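Local atomic coordinates of beta-hexosaminidase (Neisseria gonorrhoeae, PDB entry 6JTJ), a protein that probably hydrolyses the terminal beta-1,4-linked N-acetylglucosamine from peptide-linked peptidoglycan fragments during cell wall recycling. Residues I42-F54 and D320-L334. Numbering follows the deposited sequence.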
loop_
_atom_site.group_PDB
_atom_site.type_symbol
_atom_site.label_atom_id
_atom_site.label_comp_id
_atom_site.label_asym_id
_atom_site.label_seq_id
_atom_site.Cartn_x
_atom_site.Cartn_y
_atom_site.Cartn_z
ATOM N N ILE C 42 24.571 -20.766 19.956
ATOM C CA ILE C 42 23.302 -21.366 19.539
ATOM C C ILE C 42 23.125 -21.126 18.036
ATOM O O ILE C 42 23.273 -19.997 17.575
ATOM C CB ILE C 42 22.115 -20.694 20.258
ATOM C CG1 ILE C 42 22.425 -20.481 21.747
ATOM C CG2 ILE C 42 20.843 -21.511 20.073
ATOM C CD1 ILE C 42 21.384 -19.664 22.494
ATOM N N PRO C 43 22.827 -22.176 17.266
ATOM C CA PRO C 43 22.567 -21.900 15.859
ATOM C C PRO C 43 21.420 -20.883 15.673
ATOM O O PRO C 43 20.505 -20.786 16.521
ATOM C CB PRO C 43 22.176 -23.270 15.293
ATOM C CG PRO C 43 22.727 -24.269 16.254
ATOM C CD PRO C 43 22.725 -23.606 17.589
ATOM N N ARG C 44 21.490 -20.116 14.589
ATOM C CA ARG C 44 20.427 -19.160 14.283
ATOM C C ARG C 44 19.176 -19.936 13.929
ATOM O O ARG C 44 19.206 -20.794 13.052
ATOM C CB ARG C 44 20.829 -18.271 13.126
ATOM C CG ARG C 44 21.983 -17.345 13.408
ATOM C CD ARG C 44 22.379 -16.616 12.141
ATOM N NE ARG C 44 23.373 -15.580 12.388
ATOM C CZ ARG C 44 24.539 -15.464 11.769
ATOM N NH1 ARG C 44 24.913 -16.310 10.800
ATOM N NH2 ARG C 44 25.341 -14.470 12.116
ATOM N N GLY C 45 18.091 -19.660 14.645
ATOM C CA GLY C 45 16.816 -20.321 14.385
ATOM C C GLY C 45 16.125 -19.773 13.156
ATOM O O GLY C 45 16.582 -18.798 12.574
ATOM N N PRO C 46 14.993 -20.377 12.770
ATOM C CA PRO C 46 14.285 -19.980 11.543
ATOM C C PRO C 46 13.212 -18.908 11.722
ATOM O O PRO C 46 12.353 -18.768 10.868
ATOM C CB PRO C 46 13.637 -21.294 11.099
ATOM C CG PRO C 46 13.305 -21.974 12.383
ATOM C CD PRO C 46 14.439 -21.625 13.330
ATOM N N VAL C 47 13.249 -18.159 12.810
ATOM C CA VAL C 47 12.257 -17.117 13.038
ATOM C C VAL C 47 12.961 -15.785 13.085
ATOM O O VAL C 47 13.972 -15.654 13.768
ATOM C CB VAL C 47 11.507 -17.341 14.365
ATOM C CG1 VAL C 47 10.557 -16.193 14.662
ATOM C CG2 VAL C 47 10.743 -18.652 14.329
ATOM N N MET C 48 12.430 -14.803 12.376
ATOM C CA MET C 48 12.909 -13.438 12.478
ATOM C C MET C 48 11.863 -12.648 13.243
ATOM O O MET C 48 10.713 -12.557 12.842
ATOM C CB MET C 48 13.143 -12.828 11.101
ATOM C CG MET C 48 13.636 -11.391 11.129
ATOM S SD MET C 48 14.208 -10.762 9.519
ATOM C CE MET C 48 15.969 -11.014 9.654
ATOM N N ALA C 49 12.257 -12.118 14.384
ATOM C CA ALA C 49 11.313 -11.440 15.259
ATOM C C ALA C 49 11.629 -9.960 15.225
ATOM O O ALA C 49 12.341 -9.513 14.338
ATOM C CB ALA C 49 11.402 -12.014 16.666
ATOM N N ASP C 50 11.092 -9.199 16.170
ATOM C CA ASP C 50 11.388 -7.781 16.242
ATOM C C ASP C 50 11.298 -7.311 17.685
ATOM O O ASP C 50 11.165 -8.113 18.590
ATOM C CB ASP C 50 10.452 -6.998 15.320
ATOM C CG ASP C 50 9.018 -7.029 15.772
ATOM O OD1 ASP C 50 8.715 -7.624 16.838
ATOM O OD2 ASP C 50 8.179 -6.473 15.027
ATOM N N ILE C 51 11.395 -6.015 17.897
ATOM C CA ILE C 51 11.454 -5.489 19.250
ATOM C C ILE C 51 10.664 -4.198 19.330
ATOM O O ILE C 51 10.362 -3.576 18.315
ATOM C CB ILE C 51 12.906 -5.327 19.743
ATOM C CG1 ILE C 51 13.727 -4.496 18.760
ATOM C CG2 ILE C 51 13.541 -6.708 19.908
ATOM C CD1 ILE C 51 15.078 -4.082 19.305
ATOM N N ALA C 52 10.320 -3.812 20.554
ATOM C CA ALA C 52 9.306 -2.792 20.766
ATOM C C ALA C 52 9.804 -1.382 20.553
ATOM O O ALA C 52 9.123 -0.570 19.917
ATOM C CB ALA C 52 8.721 -2.938 22.160
ATOM N N ALA C 53 10.972 -1.065 21.084
ATOM C CA ALA C 53 11.391 0.335 21.143
ATOM C C ALA C 53 12.897 0.505 20.981
ATOM O O ALA C 53 13.513 -0.199 20.171
ATOM C CB ALA C 53 10.872 0.976 22.437
ATOM N N PHE C 54 13.498 1.429 21.725
ATOM C CA PHE C 54 14.867 1.860 21.444
ATOM C C PHE C 54 15.963 0.990 22.081
ATOM O O PHE C 54 17.094 0.970 21.592
ATOM C CB PHE C 54 15.044 3.313 21.880
ATOM C CG PHE C 54 13.976 4.240 21.356
ATOM C CD1 PHE C 54 13.723 4.330 19.988
ATOM C CD2 PHE C 54 13.230 5.021 22.225
ATOM C CE1 PHE C 54 12.745 5.180 19.500
ATOM C CE2 PHE C 54 12.252 5.881 21.742
ATOM C CZ PHE C 54 12.010 5.960 20.381
ATOM N N ASP C 320 12.443 -20.556 4.313
ATOM C CA ASP C 320 13.513 -20.870 5.259
ATOM C C ASP C 320 13.250 -20.215 6.593
ATOM O O ASP C 320 13.512 -20.813 7.647
ATOM C CB ASP C 320 14.856 -20.345 4.748
ATOM C CG ASP C 320 15.329 -21.051 3.517
ATOM O OD1 ASP C 320 15.614 -22.262 3.591
ATOM O OD2 ASP C 320 15.439 -20.402 2.460
ATOM N N ILE C 321 12.759 -18.979 6.554
ATOM C CA ILE C 321 12.692 -18.128 7.716
ATOM C C ILE C 321 11.347 -17.401 7.746
ATOM O O ILE C 321 10.938 -16.829 6.745
ATOM C CB ILE C 321 13.806 -17.080 7.678
ATOM C CG1 ILE C 321 15.181 -17.735 7.840
ATOM C CG2 ILE C 321 13.618 -16.026 8.766
ATOM C CD1 ILE C 321 16.343 -16.906 7.314
ATOM N N VAL C 322 10.660 -17.449 8.880
ATOM C CA VAL C 322 9.366 -16.811 9.002
ATOM C C VAL C 322 9.494 -15.499 9.754
ATOM O O VAL C 322 10.220 -15.401 10.736
ATOM C CB VAL C 322 8.293 -17.714 9.665
ATOM C CG1 VAL C 322 8.005 -18.934 8.805
ATOM C CG2 VAL C 322 8.688 -18.151 11.067
ATOM N N LEU C 323 8.780 -14.502 9.266
ATOM C CA LEU C 323 8.760 -13.187 9.865
ATOM C C LEU C 323 7.530 -13.049 10.740
ATOM O O LEU C 323 6.431 -13.354 10.296
ATOM C CB LEU C 323 8.689 -12.104 8.794
ATOM C CG LEU C 323 10.001 -11.455 8.405
ATOM C CD1 LEU C 323 10.911 -12.498 7.773
ATOM C CD2 LEU C 323 9.760 -10.280 7.455
ATOM N N VAL C 324 7.722 -12.595 11.974
ATOM C CA VAL C 324 6.622 -12.372 12.906
ATOM C C VAL C 324 6.838 -11.023 13.542
ATOM O O VAL C 324 7.623 -10.900 14.464
ATOM C CB VAL C 324 6.560 -13.469 13.985
ATOM C CG1 VAL C 324 5.283 -13.346 14.807
ATOM C CG2 VAL C 324 6.625 -14.855 13.352
ATOM N N CYS C 325 6.156 -10.012 13.013
ATOM C CA CYS C 325 6.391 -8.637 13.376
ATOM C C CYS C 325 5.270 -8.040 14.213
ATOM O O CYS C 325 4.108 -8.369 14.051
ATOM C CB CYS C 325 6.558 -7.803 12.107
ATOM S SG CYS C 325 7.812 -8.468 10.982
ATOM N N ASN C 326 5.647 -7.127 15.095
ATOM C CA ASN C 326 4.716 -6.364 15.944
ATOM C C ASN C 326 3.897 -7.210 16.914
ATOM O O ASN C 326 2.887 -6.739 17.406
ATOM C CB ASN C 326 3.749 -5.521 15.086
ATOM C CG ASN C 326 4.438 -4.838 13.922
ATOM O OD1 ASN C 326 5.395 -4.099 14.117
ATOM N ND2 ASN C 326 3.958 -5.087 12.699
ATOM N N ARG C 327 4.298 -8.458 17.154
ATOM C CA ARG C 327 3.490 -9.377 17.945
ATOM C C ARG C 327 4.373 -10.308 18.763
ATOM O O ARG C 327 4.440 -11.512 18.504
ATOM C CB ARG C 327 2.552 -10.183 17.043
ATOM C CG ARG C 327 1.462 -9.361 16.366
ATOM C CD ARG C 327 0.492 -8.725 17.360
ATOM N NE ARG C 327 -0.220 -9.747 18.122
ATOM C CZ ARG C 327 -1.311 -10.392 17.704
ATOM N NH1 ARG C 327 -1.866 -10.110 16.529
ATOM N NH2 ARG C 327 -1.861 -11.320 18.480
ATOM N N PRO C 328 5.059 -9.752 19.763
ATOM C CA PRO C 328 5.895 -10.599 20.614
ATOM C C PRO C 328 5.112 -11.713 21.350
ATOM O O PRO C 328 5.682 -12.759 21.690
ATOM C CB PRO C 328 6.515 -9.603 21.595
ATOM C CG PRO C 328 5.686 -8.365 21.512
ATOM C CD PRO C 328 5.142 -8.325 20.125
ATOM N N ASP C 329 3.815 -11.497 21.559
ATOM C CA ASP C 329 2.939 -12.537 22.087
ATOM C C ASP C 329 2.865 -13.754 21.165
ATOM O O ASP C 329 2.860 -14.893 21.638
ATOM C CB ASP C 329 1.519 -11.986 22.353
ATOM C CG ASP C 329 0.864 -11.399 21.108
ATOM O OD1 ASP C 329 1.450 -10.469 20.507
ATOM O OD2 ASP C 329 -0.217 -11.886 20.712
ATOM N N LEU C 330 2.772 -13.519 19.856
ATOM C CA LEU C 330 2.717 -14.612 18.897
ATOM C C LEU C 330 4.080 -15.279 18.746
ATOM O O LEU C 330 4.158 -16.477 18.477
ATOM C CB LEU C 330 2.189 -14.131 17.549
ATOM C CG LEU C 330 0.722 -13.694 17.530
ATOM C CD1 LEU C 330 0.309 -13.261 16.134
ATOM C CD2 LEU C 330 -0.205 -14.803 18.013
ATOM N N VAL C 331 5.150 -14.517 18.926
ATOM C CA VAL C 331 6.486 -15.097 18.904
ATOM C C VAL C 331 6.644 -16.008 20.124
ATOM O O VAL C 331 7.180 -17.114 20.020
ATOM C CB VAL C 331 7.590 -14.020 18.896
ATOM C CG1 VAL C 331 8.963 -14.664 18.991
ATOM C CG2 VAL C 331 7.517 -13.158 17.641
ATOM N N ASP C 332 6.159 -15.545 21.283
ATOM C CA ASP C 332 6.202 -16.359 22.506
ATOM C C ASP C 332 5.414 -17.629 22.363
ATOM O O ASP C 332 5.894 -18.716 22.716
ATOM C CB ASP C 332 5.715 -15.561 23.702
ATOM C CG ASP C 332 6.732 -14.561 24.159
ATOM O OD1 ASP C 332 7.930 -14.742 23.824
ATOM O OD2 ASP C 332 6.357 -13.584 24.837
ATOM N N GLU C 333 4.225 -17.502 21.791
ATOM C CA GLU C 333 3.397 -18.660 21.510
ATOM C C GLU C 333 4.092 -19.626 20.545
ATOM O O GLU C 333 4.113 -20.828 20.767
ATOM C CB GLU C 333 2.057 -18.198 20.934
ATOM C CG GLU C 333 1.033 -19.306 20.778
ATOM C CD GLU C 333 -0.273 -18.822 20.182
ATOM O OE1 GLU C 333 -0.635 -17.638 20.393
ATOM O OE2 GLU C 333 -0.947 -19.639 19.517
ATOM N N LEU C 334 4.643 -19.094 19.460
ATOM C CA LEU C 334 5.275 -19.935 18.447
ATOM C C LEU C 334 6.480 -20.686 19.004
ATOM O O LEU C 334 6.633 -21.878 18.752
ATOM C CB LEU C 334 5.703 -19.089 17.241
ATOM C CG LEU C 334 6.494 -19.790 16.139
ATOM C CD1 LEU C 334 5.691 -20.917 15.506
ATOM C CD2 LEU C 334 6.923 -18.772 15.094
HETATM O O HOH W 1 6.956 -9.695 16.843
#
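A chi1 of 67° puts CG of D50 between its backbone N and carbonyl carbon, and the carboxylate faces the turn that follows V324. There OD2 accepts the backbone N-H of N326, N to OD2 2.6 Å, from the syn side and 18° out of the carboxylate plane. R77 forms a salt bridge with the same OD2 and also hydrogen-bonds N326 OD1, so one arginine links both segments. A water 2.7 Å from D50 OD1 also contacts V324 O and accepts from R327 N, at the start of helix 328-335.

Before this turn, strands 47-49 and 321-323 run parallel, as alternating backbone bonds demonstrate: V322 N to P46 O, M48 N to V322 O (2.8 Å) and V324 N to M48 O. Chi1 of V47 (175°) sets CG2 anti to the carbonyl carbon, where it meets V322 CG2 and, tip to tip, L334 CD2, each 3.9 Å away. On the other face, M48 and L323 lie side by side, CB to CD1 4.0 Å, with the side chain of L323 about 4 Å from a bound N-acetylglucosamine.

This first-to-last strand pairing closes the family's TIM-type barrel; strand 69-74 continues the sheet beyond 47-49 and strand 290-295 beyond 321-323, while helices 307-317 and 328-335 cover the V47 face.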